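Local coordinates for alanine racemase (Corynebacterium glutamicum, PDB 2DY3), which belongs to the alanine racemase family, joins a TIM-barrel-type domain to a largely beta domain, and binds pyridoxal-5'-phosphate as a dimer of two such chains, at residues B[29-33]-B[218-222]; B[37-41]-B[234-238]; B[242-248]-B[265-270]. All blocks are in the same frame, centred on the assembly; numbering follows the deposited sequence.

Overall arrangement
Contacts 1 and 2 are buried near the middle of the chain and both touch pyridoxal-5'-phosphate. Contact 1 joins the parallel barrel strand 28-32 to a 3-10 segment after strand 212-213 by aromatic packing and one hydroxyl bond. Contact 2 sets the turn at 37-41, just downstream of that strand, against the start of strand 236-247 through an imidazole, a methionine methyl and a water. The two meet at Tyr220 O and Ala235 N, a probable hydrogen bond. Contact 3 lies farther along strand 236-247, its centre about 29 Å from that of contact 2. Only partly buried, it is held by backbone hydrogen bonding in a mixed sheet and reaches the second subunit, with a solvent-facing end.

Contact 1 (B[29-33]-B[218-222]); sequences LMAVV and AFYGL. With PLP (pyridoxal-5'-phosphate), chain F.
Leu29, Ala31 and Phe219 form the apolar half of the contact. The Ala31 methyl rests over one face of the Phe219 ring, displaced toward the rim, with CB 3.9 Å from the ring centroid in a CH-pi contact. Leu29 meets the same ring differently: it comes from the opposite direction and puts CD2 at the edge, 3.5 Å from Phe219 CZ. With CG of Phe219 anti to its carbonyl carbon (chi1 -78°), the ring extends across to the strand.

The polar half is a single bond. Tyr220 OH donates to Val32 O over 3.2 Å, its oxygen tilted 17° from the carbonyl plane, and it also touches Val33, whose CG1 lies 3.5 Å from Tyr220 OH and whose side chain crosses the tyrosine at about a right angle.

Val32 itself turns to the ligand: its CG2 packs on PLP at 3.6 Å from C6, while CG1 lies 3.7 Å from PLP C5A. The strand thus lines the pyridoxal-5'-phosphate pocket of this TIM-barrel-type domain. Ala31 is hydrogen-bonded through its backbone to Ala56 and Gly58 of strand 56-59, while Thr17 and Leu20 of helix 10-24 and Ile49 of helix 42-50 pack on Phe219.

Contact 2 (B[37-41]-B[234-238]); sequences AYNHG and PAMTW. With PLP (pyridoxal-5'-phosphate), chain F.
His40 presents one face of its imidazole to Met236, whose terminal methyl sits almost exactly above the ring. Met236 CE is 3.7 Å from the ring centroid and only 9° off the normal, a CH-pi contact; the sulfur stays above the same ring at 4.7 Å from SD to the centroid. The methionine is extended through its first two torsions and then bends at the last (chi3 -75°), which folds CE back over the imidazole. Nearer the backbone, Met236 CB approaches His40 NE2 to 3.3 Å. The methyl also abuts a carbonyl, with CE 3.4 Å from Asn39 O, an oxygen that accepts a hydrogen bond from Arg358.

Both ring nitrogens of His40 have partners. ND1 donates to Tyr38 O over 2.9 Å, meeting the carbonyl from well above its plane, and makes a weak hydrogen bond to Ala37 O. NE2 is 2.8 Å from the oxygen of water 1, which lies in the ring plane and accepts from Ala235 N, bridging the two segments. These partners, with the methyl over one face, would restrict rotation of the imidazole, and Tyr220 stacks on it as well as on Tyr38. Ala37, Tyr38 and Asn39 all have positive phi, so the chain makes a left-handed turn that gathers the carbonyls of Ala37 and Tyr38 about ND1.

Tyr38 sets out toward segment 234-238, but its phenol swings off to the ligand, OH donating to PLP O1P at 2.7 Å. Its own backbone oxygen accepts from His40 ND1. This chemistry is consistent with His40, braced by Met236 and the water, acting as a second-shell residue that helps place a tyrosine hydrogen-bonded to the phosphate of pyridoxal-5'-phosphate.

Contact 3 (B[242-248]-B[265-270]); sequences VSVVKQI and RGFVAV
Gln247 and Phe267 lie side by side, pointing the same way, as a non-hydrogen-bonded pair in an antiparallel beta ladder of the C-terminal domain. The extended glutamine runs over a face of the phenyl ring, with CG 3.8 Å from the ring centroid and the amide plane turned 32° from the ring. Phe267 in turn directs its CZ edge at the face of the Arg265 guanidinium.

On the other face of the sheet, Lys246 and Val268 form a hydrogen-bonded pair, joined by reciprocal backbone bonds, Lys246 N to Val268 O and Val268 N to Lys246 O, each 2.7 Å. Val268 CG2 packs 3.7 Å from Lys246 CB. The lysine bends away at chi2 (65°), and its NZ forms a salt bridge with Asp124 of the second subunit and hydrogen bonds to Arg129 O and Gly131 O there, linking this sheet to that subunit across the dimer interface. Just past the end of the strand, Ile248 crosses Val268 at about a right angle and sets its CD1 3.5 Å from Val268 CG1.

Strand 307-312 continues the sheet beside Ala269. At the outer end, Arg265 NE makes a weak hydrogen bond to Gln247 OE1 at 3.4 Å.

Contact 1 (B[29-33]-B[218-222])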
ATOM      1  N   LEU B  29       3.863  29.658   3.490  1.00 22.25           N
ATOM      2  CA  LEU B  29       4.234  28.307   3.093  1.00 21.67           C
ATOM      3  C   LEU B  29       3.273  27.253   3.632  1.00 19.81           C
ATOM      4  O   LEU B  29       3.271  26.973   4.823  1.00 17.89           O
ATOM      5  CB  LEU B  29       5.642  27.981   3.605  1.00 21.78           C
ATOM      6  CG  LEU B  29       6.638  27.153   2.784  1.00 21.82           C
ATOM      7  CD1 LEU B  29       7.582  26.462   3.755  1.00 19.30           C
ATOM      8  CD2 LEU B  29       5.946  26.130   1.909  1.00 19.42           C
ATOM      9  N   MET B  30       2.454  26.679   2.754  1.00 20.88           N
ATOM     10  CA  MET B  30       1.532  25.617   3.157  1.00 19.78           C
ATOM     11  C   MET B  30       2.188  24.302   2.775  1.00 18.57           C
ATOM     12  O   MET B  30       2.485  24.071   1.606  1.00 18.85           O
ATOM     13  CB  MET B  30       0.189  25.722   2.430  1.00 17.80           C
ATOM     14  CG  MET B  30      -0.770  24.577   2.781  1.00 16.33           C
ATOM     15  SD  MET B  30      -2.374  24.667   1.943  1.00 17.08           S
ATOM     16  CE  MET B  30      -3.315  25.600   3.185  1.00 16.63           C
ATOM     17  N   ALA B  31       2.419  23.445   3.758  1.00 18.44           N
ATOM     18  CA  ALA B  31       3.047  22.155   3.496  1.00 17.97           C
ATOM     19  C   ALA B  31       1.994  21.089   3.210  1.00 17.09           C
ATOM     20  O   ALA B  31       1.147  20.798   4.055  1.00 16.20           O
ATOM     21  CB  ALA B  31       3.900  21.737   4.695  1.00 14.93           C
ATOM     22  N   VAL B  32       2.045  20.502   2.020  1.00 16.80           N
ATOM     23  CA  VAL B  32       1.074  19.466   1.683  1.00 15.92           C
ATOM     24  C   VAL B  32       1.553  18.129   2.228  1.00 14.55           C
ATOM     25  O   VAL B  32       2.522  17.556   1.732  1.00 16.37           O
ATOM     26  CB  VAL B  32       0.854  19.368   0.155  1.00 14.02           C
ATOM     27  CG1 VAL B  32      -0.110  18.228  -0.163  1.00 14.09           C
ATOM     28  CG2 VAL B  32       0.299  20.681  -0.366  1.00 12.72           C
ATOM     29  N   VAL B  33       0.866  17.631   3.251  1.00 14.61           N
ATOM     30  CA  VAL B  33       1.245  16.368   3.866  1.00 12.29           C
ATOM     31  C   VAL B  33       0.170  15.296   3.839  1.00 12.79           C
ATOM     32  O   VAL B  33       0.078  14.474   4.752  1.00 11.75           O
ATOM     33  CB  VAL B  33       1.715  16.580   5.325  1.00 10.62           C
ATOM     34  CG1 VAL B  33       2.909  17.509   5.337  1.00  7.12           C
ATOM     35  CG2 VAL B  33       0.582  17.146   6.177  1.00 10.01           C
ATOM     36  N   ALA B 218       8.453  18.538  -2.806  1.00 15.38           N
ATOM     37  CA  ALA B 218       9.734  19.134  -2.433  1.00 16.43           C
ATOM     38  C   ALA B 218      10.134  18.984  -0.959  1.00 17.33           C
ATOM     39  O   ALA B 218      11.326  18.925  -0.644  1.00 15.99           O
ATOM     40  CB  ALA B 218       9.757  20.617  -2.831  1.00 16.22           C
ATOM     41  N   PHE B 219       9.160  18.932  -0.055  1.00 16.84           N
ATOM     42  CA  PHE B 219       9.473  18.792   1.370  1.00 16.35           C
ATOM     43  C   PHE B 219      10.159  17.461   1.658  1.00 16.41           C
ATOM     44  O   PHE B 219      10.914  17.326   2.631  1.00 14.76           O
ATOM     45  CB  PHE B 219       8.202  18.880   2.230  1.00 17.52           C
ATOM     46  CG  PHE B 219       7.685  20.279   2.426  1.00 17.54           C
ATOM     47  CD1 PHE B 219       6.807  20.848   1.520  1.00 18.22           C
ATOM     48  CD2 PHE B 219       8.091  21.030   3.518  1.00 17.80           C
ATOM     49  CE1 PHE B 219       6.340  22.141   1.702  1.00 18.02           C
ATOM     50  CE2 PHE B 219       7.630  22.318   3.705  1.00 17.41           C
ATOM     51  CZ  PHE B 219       6.753  22.875   2.797  1.00 19.20           C
ATOM     52  N   TYR B 220       9.890  16.481   0.803  1.00 14.82           N
ATOM     53  CA  TYR B 220      10.452  15.147   0.964  1.00 14.91           C
ATOM     54  C   TYR B 220      11.767  14.998   0.202  1.00 15.62           C
ATOM     55  O   TYR B 220      12.323  13.903   0.108  1.00 14.96           O
ATOM     56  CB  TYR B 220       9.413  14.118   0.506  1.00 14.08           C
ATOM     57  CG  TYR B 220       8.067  14.375   1.150  1.00 17.42           C
ATOM     58  CD1 TYR B 220       7.888  14.203   2.518  1.00 15.91           C
ATOM     59  CD2 TYR B 220       7.005  14.884   0.409  1.00 19.01           C
ATOM     60  CE1 TYR B 220       6.696  14.536   3.132  1.00 18.25           C
ATOM     61  CE2 TYR B 220       5.808  15.222   1.020  1.00 19.63           C
ATOM     62  CZ  TYR B 220       5.661  15.044   2.382  1.00 18.74           C
ATOM     63  OH  TYR B 220       4.474  15.375   2.996  1.00 21.15           O
ATOM     64  N   GLY B 221      12.243  16.110  -0.350  1.00 16.68           N
ATOM     65  CA  GLY B 221      13.509  16.119  -1.060  1.00 19.29           C
ATOM     66  C   GLY B 221      13.551  15.590  -2.480  1.00 19.51           C
ATOM     67  O   GLY B 221      14.622  15.222  -2.964  1.00 20.30           O
ATOM     68  N   LEU B 222      12.412  15.562  -3.162  1.00 20.14           N
ATOM     69  CA  LEU B 222      12.378  15.059  -4.532  1.00 21.34           C
ATOM     70  C   LEU B 222      12.101  16.188  -5.525  1.00 21.66           C
ATOM     71  O   LEU B 222      11.314  17.083  -5.242  1.00 21.22           O
ATOM     72  CB  LEU B 222      11.312  13.969  -4.658  1.00 23.99           C
ATOM     73  CG  LEU B 222      11.385  12.800  -3.668  1.00 27.17           C
ATOM     74  CD1 LEU B 222      10.133  11.931  -3.800  1.00 27.74           C
ATOM     75  CD2 LEU B 222      12.638  11.977  -3.926  1.00 26.41           C
TER
HETATM   76  N1  PLP F 401      -2.261  20.934  -3.885  1.00 28.09           N
HETATM   77  C2  PLP F 401      -3.257  19.967  -4.049  1.00 28.04           C
HETATM   78  C2A PLP F 401      -4.704  20.405  -4.200  1.00 28.10           C
HETATM   79  C3  PLP F 401      -2.885  18.601  -4.076  1.00 28.17           C
HETATM   80  O3  PLP F 401      -3.850  17.630  -4.244  1.00 30.92           O
HETATM   81  C4  PLP F 401      -1.510  18.239  -3.930  1.00 26.28           C
HETATM   82  C4A PLP F 401      -1.038  16.763  -3.989  1.00 27.00           C
HETATM   83  C5  PLP F 401      -0.525  19.277  -3.780  1.00 26.57           C
HETATM   84  C6  PLP F 401      -0.922  20.604  -3.755  1.00 27.20           C
HETATM   85  C5A PLP F 401       0.940  18.991  -3.648  1.00 25.76           C
HETATM   86  O4P PLP F 401       1.547  18.854  -4.927  1.00 24.04           O
HETATM   87  P   PLP F 401       3.113  18.539  -5.212  1.00 22.25           P
HETATM   88  O1P PLP F 401       3.487  17.329  -4.488  1.00 19.09           O
HETATM   89  O2P PLP F 401       3.120  18.365  -6.664  1.00 22.17           O
HETATM   90  O3P PLP F 401       3.801  19.749  -4.713  1.00 20.59           O

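Contact 2 (B[37-41]-B[234-238])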
ATOM      1  N   ALA B  37       1.827  12.172   4.871  1.00 14.93           N
ATOM      2  CA  ALA B  37       3.063  12.848   4.522  1.00 14.10           C
ATOM      3  C   ALA B  37       3.762  12.098   3.395  1.00 14.13           C
ATOM      4  O   ALA B  37       4.949  11.801   3.475  1.00 12.60           O
ATOM      5  CB  ALA B  37       3.968  12.942   5.752  1.00 12.56           C
ATOM      6  N   TYR B  38       3.006  11.801   2.340  1.00 15.49           N
ATOM      7  CA  TYR B  38       3.529  11.081   1.189  1.00 16.42           C
ATOM      8  C   TYR B  38       4.216   9.795   1.631  1.00 16.89           C
ATOM      9  O   TYR B  38       5.306   9.465   1.161  1.00 14.80           O
ATOM     10  CB  TYR B  38       4.511  11.963   0.408  1.00 15.48           C
ATOM     11  CG  TYR B  38       3.838  13.048  -0.405  1.00 16.67           C
ATOM     12  CD1 TYR B  38       2.724  13.721   0.086  1.00 16.29           C
ATOM     13  CD2 TYR B  38       4.314  13.404  -1.659  1.00 16.88           C
ATOM     14  CE1 TYR B  38       2.103  14.706  -0.647  1.00 15.51           C
ATOM     15  CE2 TYR B  38       3.700  14.399  -2.400  1.00 17.06           C
ATOM     16  CZ  TYR B  38       2.593  15.043  -1.890  1.00 18.35           C
ATOM     17  OH  TYR B  38       1.959  16.019  -2.628  1.00 19.97           O
ATOM     18  N   ASN B  39       3.571   9.094   2.559  1.00 17.30           N
ATOM     19  CA  ASN B  39       4.068   7.824   3.088  1.00 16.51           C
ATOM     20  C   ASN B  39       5.287   7.962   4.004  1.00 16.35           C
ATOM     21  O   ASN B  39       5.880   6.958   4.389  1.00 18.15           O
ATOM     22  CB  ASN B  39       4.407   6.881   1.927  1.00 17.55           C
ATOM     23  CG  ASN B  39       4.447   5.416   2.343  1.00 17.29           C
ATOM     24  OD1 ASN B  39       5.088   4.591   1.690  1.00 13.21           O
ATOM     25  ND2 ASN B  39       3.750   5.086   3.420  1.00 13.42           N
ATOM     26  N   HIS B  40       5.668   9.188   4.355  1.00 16.18           N
ATOM     27  CA  HIS B  40       6.831   9.391   5.230  1.00 17.69           C
ATOM     28  C   HIS B  40       6.500   9.396   6.728  1.00 17.78           C
ATOM     29  O   HIS B  40       7.402   9.475   7.565  1.00 19.60           O
ATOM     30  CB  HIS B  40       7.555  10.701   4.882  1.00 14.83           C
ATOM     31  CG  HIS B  40       8.306  10.662   3.588  1.00 13.04           C
ATOM     32  ND1 HIS B  40       7.681  10.586   2.362  1.00 13.02           N
ATOM     33  CD2 HIS B  40       9.635  10.705   3.329  1.00 13.10           C
ATOM     34  CE1 HIS B  40       8.592  10.583   1.405  1.00 14.14           C
ATOM     35  NE2 HIS B  40       9.786  10.655   1.966  1.00 12.60           N
ATOM     36  N   GLY B  41       5.215   9.316   7.071  1.00 17.05           N
ATOM     37  CA  GLY B  41       4.828   9.323   8.474  1.00 16.30           C
ATOM     38  C   GLY B  41       4.520  10.728   8.964  1.00 17.00           C
ATOM     39  O   GLY B  41       5.374  11.396   9.556  1.00 16.23           O
ATOM     40  N   PRO B 234      16.730  14.181  -0.288  1.00 22.44           N
ATOM     41  CA  PRO B 234      15.769  13.074  -0.235  1.00 21.82           C
ATOM     42  C   PRO B 234      15.673  12.573   1.197  1.00 20.20           C
ATOM     43  O   PRO B 234      16.679  12.477   1.887  1.00 19.81           O
ATOM     44  CB  PRO B 234      16.383  12.049  -1.183  1.00 21.16           C
ATOM     45  CG  PRO B 234      17.008  12.923  -2.225  1.00 23.16           C
ATOM     46  CD  PRO B 234      17.695  13.984  -1.383  1.00 22.51           C
ATOM     47  N   ALA B 235      14.466  12.252   1.645  1.00 20.47           N
ATOM     48  CA  ALA B 235      14.288  11.810   3.021  1.00 20.22           C
ATOM     49  C   ALA B 235      13.951  10.330   3.209  1.00 20.09           C
ATOM     50  O   ALA B 235      14.060   9.806   4.318  1.00 21.09           O
ATOM     51  CB  ALA B 235      13.223  12.666   3.684  1.00 21.68           C
ATOM     52  N   MET B 236      13.547   9.652   2.142  1.00 18.05           N
ATOM     53  CA  MET B 236      13.178   8.249   2.276  1.00 16.47           C
ATOM     54  C   MET B 236      14.135   7.270   1.621  1.00 15.73           C
ATOM     55  O   MET B 236      14.642   7.502   0.518  1.00 16.11           O
ATOM     56  CB  MET B 236      11.772   8.005   1.701  1.00 15.25           C
ATOM     57  CG  MET B 236      11.314   6.544   1.783  1.00 12.94           C
ATOM     58  SD  MET B 236       9.688   6.235   1.021  1.00 14.38           S
ATOM     59  CE  MET B 236       8.585   6.935   2.271  1.00 13.71           C
ATOM     60  N   THR B 237      14.382   6.177   2.328  1.00 13.36           N
ATOM     61  CA  THR B 237      15.219   5.097   1.831  1.00 12.30           C
ATOM     62  C   THR B 237      14.445   3.817   2.145  1.00 14.54           C
ATOM     63  O   THR B 237      14.016   3.619   3.285  1.00 15.97           O
ATOM     64  CB  THR B 237      16.582   5.041   2.542  1.00 10.80           C
ATOM     65  OG1 THR B 237      17.333   6.229   2.249  1.00 10.73           O
ATOM     66  CG2 THR B 237      17.371   3.819   2.077  1.00  8.70           C
ATOM     67  N   TRP B 238      14.229   2.981   1.135  1.00 13.36           N
ATOM     68  CA  TRP B 238      13.521   1.709   1.311  1.00 15.33           C
ATOM     69  C   TRP B 238      14.595   0.632   1.215  1.00 16.60           C
ATOM     70  O   TRP B 238      15.287   0.530   0.203  1.00 16.61           O
ATOM     71  CB  TRP B 238      12.466   1.530   0.203  1.00 13.32           C
ATOM     72  CG  TRP B 238      11.460   0.419   0.443  1.00 13.24           C
ATOM     73  CD1 TRP B 238      11.068  -0.087   1.651  1.00 12.86           C
ATOM     74  CD2 TRP B 238      10.662  -0.249  -0.546  1.00 13.05           C
ATOM     75  NE1 TRP B 238      10.079  -1.020   1.476  1.00 13.98           N
ATOM     76  CE2 TRP B 238       9.807  -1.138   0.139  1.00 14.93           C
ATOM     77  CE3 TRP B 238      10.582  -0.177  -1.942  1.00 13.45           C
ATOM     78  CZ2 TRP B 238       8.881  -1.951  -0.525  1.00 14.68           C
ATOM     79  CZ3 TRP B 238       9.665  -0.984  -2.600  1.00 14.15           C
ATOM     80  CH2 TRP B 238       8.826  -1.859  -1.891  1.00 12.67           C
TER
HETATM   81  N1  PLP F 401      -2.261  20.934  -3.885  1.00 28.09           N
HETATM   82  C2  PLP F 401      -3.257  19.967  -4.049  1.00 28.04           C
HETATM   83  C2A PLP F 401      -4.704  20.405  -4.200  1.00 28.10           C
HETATM   84  C3  PLP F 401      -2.885  18.601  -4.076  1.00 28.17           C
HETATM   85  O3  PLP F 401      -3.850  17.630  -4.244  1.00 30.92           O
HETATM   86  C4  PLP F 401      -1.510  18.239  -3.930  1.00 26.28           C
HETATM   87  C4A PLP F 401      -1.038  16.763  -3.989  1.00 27.00           C
HETATM   88  C5  PLP F 401      -0.525  19.277  -3.780  1.00 26.57           C
HETATM   89  C6  PLP F 401      -0.922  20.604  -3.755  1.00 27.20           C
HETATM   90  C5A PLP F 401       0.940  18.991  -3.648  1.00 25.76           C
HETATM   91  O4P PLP F 401       1.547  18.854  -4.927  1.00 24.04           O
HETATM   92  P   PLP F 401       3.113  18.539  -5.212  1.00 22.25           P
HETATM   93  O1P PLP F 401       3.487  17.329  -4.488  1.00 19.09           O
HETATM   94  O2P PLP F 401       3.120  18.365  -6.664  1.00 22.17           O
HETATM   95  O3P PLP F 401       3.801  19.749  -4.713  1.00 20.59           O
HETATM   96  O   HOH W   1      11.822  11.073   0.133  1.00 21.56           O

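Contact 3 (B[242-248]-B[265-270])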
ATOM      1  N   VAL B 242      18.844  -9.148   3.242  1.00 17.02           N
ATOM      2  CA  VAL B 242      18.794 -10.405   2.513  1.00 15.76           C
ATOM      3  C   VAL B 242      18.524 -11.553   3.476  1.00 17.03           C
ATOM      4  O   VAL B 242      19.222 -11.713   4.476  1.00 17.72           O
ATOM      5  CB  VAL B 242      20.124 -10.659   1.770  1.00 16.24           C
ATOM      6  CG1 VAL B 242      20.059 -11.987   1.009  1.00 13.22           C
ATOM      7  CG2 VAL B 242      20.407  -9.502   0.818  1.00 14.12           C
ATOM      8  N   SER B 243      17.507 -12.351   3.174  1.00 16.31           N
ATOM      9  CA  SER B 243      17.152 -13.468   4.039  1.00 17.82           C
ATOM     10  C   SER B 243      17.986 -14.706   3.758  1.00 18.84           C
ATOM     11  O   SER B 243      18.355 -15.436   4.675  1.00 19.39           O
ATOM     12  CB  SER B 243      15.673 -13.806   3.867  1.00 18.69           C
ATOM     13  OG  SER B 243      15.395 -14.173   2.529  1.00 17.97           O
ATOM     14  N   VAL B 244      18.278 -14.945   2.485  1.00 17.15           N
ATOM     15  CA  VAL B 244      19.061 -16.108   2.107  1.00 18.30           C
ATOM     16  C   VAL B 244      19.854 -15.871   0.828  1.00 18.21           C
ATOM     17  O   VAL B 244      19.389 -15.189  -0.089  1.00 15.89           O
ATOM     18  CB  VAL B 244      18.153 -17.355   1.867  1.00 19.22           C
ATOM     19  CG1 VAL B 244      19.002 -18.541   1.466  1.00 17.90           C
ATOM     20  CG2 VAL B 244      17.359 -17.691   3.110  1.00 19.40           C
ATOM     21  N   VAL B 245      21.059 -16.430   0.787  1.00 20.50           N
ATOM     22  CA  VAL B 245      21.915 -16.347  -0.389  1.00 21.09           C
ATOM     23  C   VAL B 245      21.998 -17.774  -0.897  1.00 24.00           C
ATOM     24  O   VAL B 245      22.419 -18.676  -0.175  1.00 25.72           O
ATOM     25  CB  VAL B 245      23.320 -15.832  -0.048  1.00 19.06           C
ATOM     26  CG1 VAL B 245      24.264 -16.094  -1.215  1.00 17.02           C
ATOM     27  CG2 VAL B 245      23.259 -14.332   0.248  1.00 17.13           C
ATOM     28  N   LYS B 246      21.584 -17.978  -2.137  1.00 27.61           N
ATOM     29  CA  LYS B 246      21.563 -19.316  -2.715  1.00 32.28           C
ATOM     30  C   LYS B 246      22.523 -19.476  -3.881  1.00 34.22           C
ATOM     31  O   LYS B 246      22.650 -18.589  -4.720  1.00 34.59           O
ATOM     32  CB  LYS B 246      20.145 -19.638  -3.193  1.00 31.57           C
ATOM     33  CG  LYS B 246      19.785 -21.111  -3.189  1.00 33.78           C
ATOM     34  CD  LYS B 246      19.769 -21.645  -1.765  1.00 33.70           C
ATOM     35  CE  LYS B 246      18.810 -22.803  -1.628  1.00 31.81           C
ATOM     36  NZ  LYS B 246      17.406 -22.343  -1.756  1.00 29.96           N
ATOM     37  N   GLN B 247      23.199 -20.616  -3.930  1.00 37.39           N
ATOM     38  CA  GLN B 247      24.112 -20.887  -5.023  1.00 40.45           C
ATOM     39  C   GLN B 247      23.422 -21.818  -6.002  1.00 41.51           C
ATOM     40  O   GLN B 247      22.824 -22.817  -5.606  1.00 42.40           O
ATOM     41  CB  GLN B 247      25.397 -21.549  -4.526  1.00 42.44           C
ATOM     42  CG  GLN B 247      26.356 -21.885  -5.664  1.00 45.88           C
ATOM     43  CD  GLN B 247      27.694 -22.416  -5.189  1.00 48.32           C
ATOM     44  OE1 GLN B 247      28.580 -22.696  -5.999  1.00 49.62           O
ATOM     45  NE2 GLN B 247      27.851 -22.554  -3.875  1.00 49.01           N
ATOM     46  N   ILE B 248      23.488 -21.472  -7.280  1.00 42.97           N
ATOM     47  CA  ILE B 248      22.891 -22.294  -8.318  1.00 44.62           C
ATOM     48  C   ILE B 248      24.039 -23.034  -8.984  1.00 45.47           C
ATOM     49  O   ILE B 248      24.613 -22.558  -9.962  1.00 46.89           O
ATOM     50  CB  ILE B 248      22.164 -21.435  -9.365  1.00 45.77           C
ATOM     51  CG1 ILE B 248      21.100 -20.578  -8.677  1.00 45.25           C
ATOM     52  CG2 ILE B 248      21.532 -22.328 -10.425  1.00 44.68           C
ATOM     53  CD1 ILE B 248      20.393 -19.619  -9.606  1.00 46.81           C
ATOM     54  N   ARG B 265      29.033 -21.065 -11.752  1.00 49.09           N
ATOM     55  CA  ARG B 265      28.978 -21.008 -10.297  1.00 48.28           C
ATOM     56  C   ARG B 265      28.270 -19.705  -9.952  1.00 45.59           C
ATOM     57  O   ARG B 265      28.903 -18.728  -9.549  1.00 46.79           O
ATOM     58  CB  ARG B 265      30.379 -21.011  -9.682  1.00 50.29           C
ATOM     59  CG  ARG B 265      30.362 -21.303  -8.189  1.00 53.23           C
ATOM     60  CD  ARG B 265      31.618 -20.829  -7.484  1.00 54.96           C
ATOM     61  NE  ARG B 265      31.536 -21.076  -6.047  1.00 57.07           N
ATOM     62  CZ  ARG B 265      32.284 -20.459  -5.138  1.00 57.90           C
ATOM     63  NH1 ARG B 265      33.173 -19.550  -5.514  1.00 57.86           N
ATOM     64  NH2 ARG B 265      32.137 -20.749  -3.851  1.00 58.24           N
ATOM     65  N   GLY B 266      26.953 -19.696 -10.133  1.00 41.52           N
ATOM     66  CA  GLY B 266      26.178 -18.506  -9.855  1.00 35.38           C
ATOM     67  C   GLY B 266      25.495 -18.524  -8.504  1.00 31.90           C
ATOM     68  O   GLY B 266      25.378 -19.562  -7.856  1.00 30.15           O
ATOM     69  N   PHE B 267      25.044 -17.352  -8.084  1.00 26.03           N
ATOM     70  CA  PHE B 267      24.370 -17.199  -6.811  1.00 23.63           C
ATOM     71  C   PHE B 267      23.235 -16.196  -6.976  1.00 21.20           C
ATOM     72  O   PHE B 267      23.282 -15.324  -7.846  1.00 19.25           O
ATOM     73  CB  PHE B 267      25.338 -16.651  -5.758  1.00 22.90           C
ATOM     74  CG  PHE B 267      26.538 -17.515  -5.517  1.00 23.47           C
ATOM     75  CD1 PHE B 267      26.580 -18.383  -4.436  1.00 23.42           C
ATOM     76  CD2 PHE B 267      27.637 -17.444  -6.359  1.00 22.72           C
ATOM     77  CE1 PHE B 267      27.699 -19.163  -4.196  1.00 25.02           C
ATOM     78  CE2 PHE B 267      28.757 -18.219  -6.128  1.00 25.16           C
ATOM     79  CZ  PHE B 267      28.790 -19.081  -5.042  1.00 27.06           C
ATOM     80  N   VAL B 268      22.216 -16.336  -6.137  1.00 18.79           N
ATOM     81  CA  VAL B 268      21.086 -15.422  -6.118  1.00 18.32           C
ATOM     82  C   VAL B 268      20.869 -15.123  -4.646  1.00 18.25           C
ATOM     83  O   VAL B 268      21.332 -15.870  -3.782  1.00 17.23           O
ATOM     84  CB  VAL B 268      19.778 -16.047  -6.693  1.00 18.13           C
ATOM     85  CG1 VAL B 268      19.970 -16.410  -8.148  1.00 18.29           C
ATOM     86  CG2 VAL B 268      19.358 -17.256  -5.873  1.00 16.11           C
ATOM     87  N   ALA B 269      20.186 -14.023  -4.364  1.00 18.29           N
ATOM     88  CA  ALA B 269      19.891 -13.638  -2.995  1.00 16.71           C
ATOM     89  C   ALA B 269      18.400 -13.339  -2.903  1.00 17.11           C
ATOM     90  O   ALA B 269      17.799 -12.815  -3.841  1.00 13.89           O
ATOM     91  CB  ALA B 269      20.710 -12.401  -2.594  1.00 16.64           C
ATOM     92  N   VAL B 270      17.801 -13.698  -1.776  1.00 15.61           N
ATOM     93  CA  VAL B 270      16.385 -13.455  -1.570  1.00 15.86           C
ATOM     94  C   VAL B 270      16.218 -12.242  -0.667  1.00 15.06           C
ATOM     95  O   VAL B 270      16.843 -12.160   0.385  1.00 14.00           O
ATOM     96  CB  VAL B 270      15.707 -14.672  -0.910  1.00 16.39           C
ATOM     97  CG1 VAL B 270      14.214 -14.417  -0.748  1.00 17.28           C
ATOM     98  CG2 VAL B 270      15.936 -15.918  -1.765  1.00 17.71           C
TER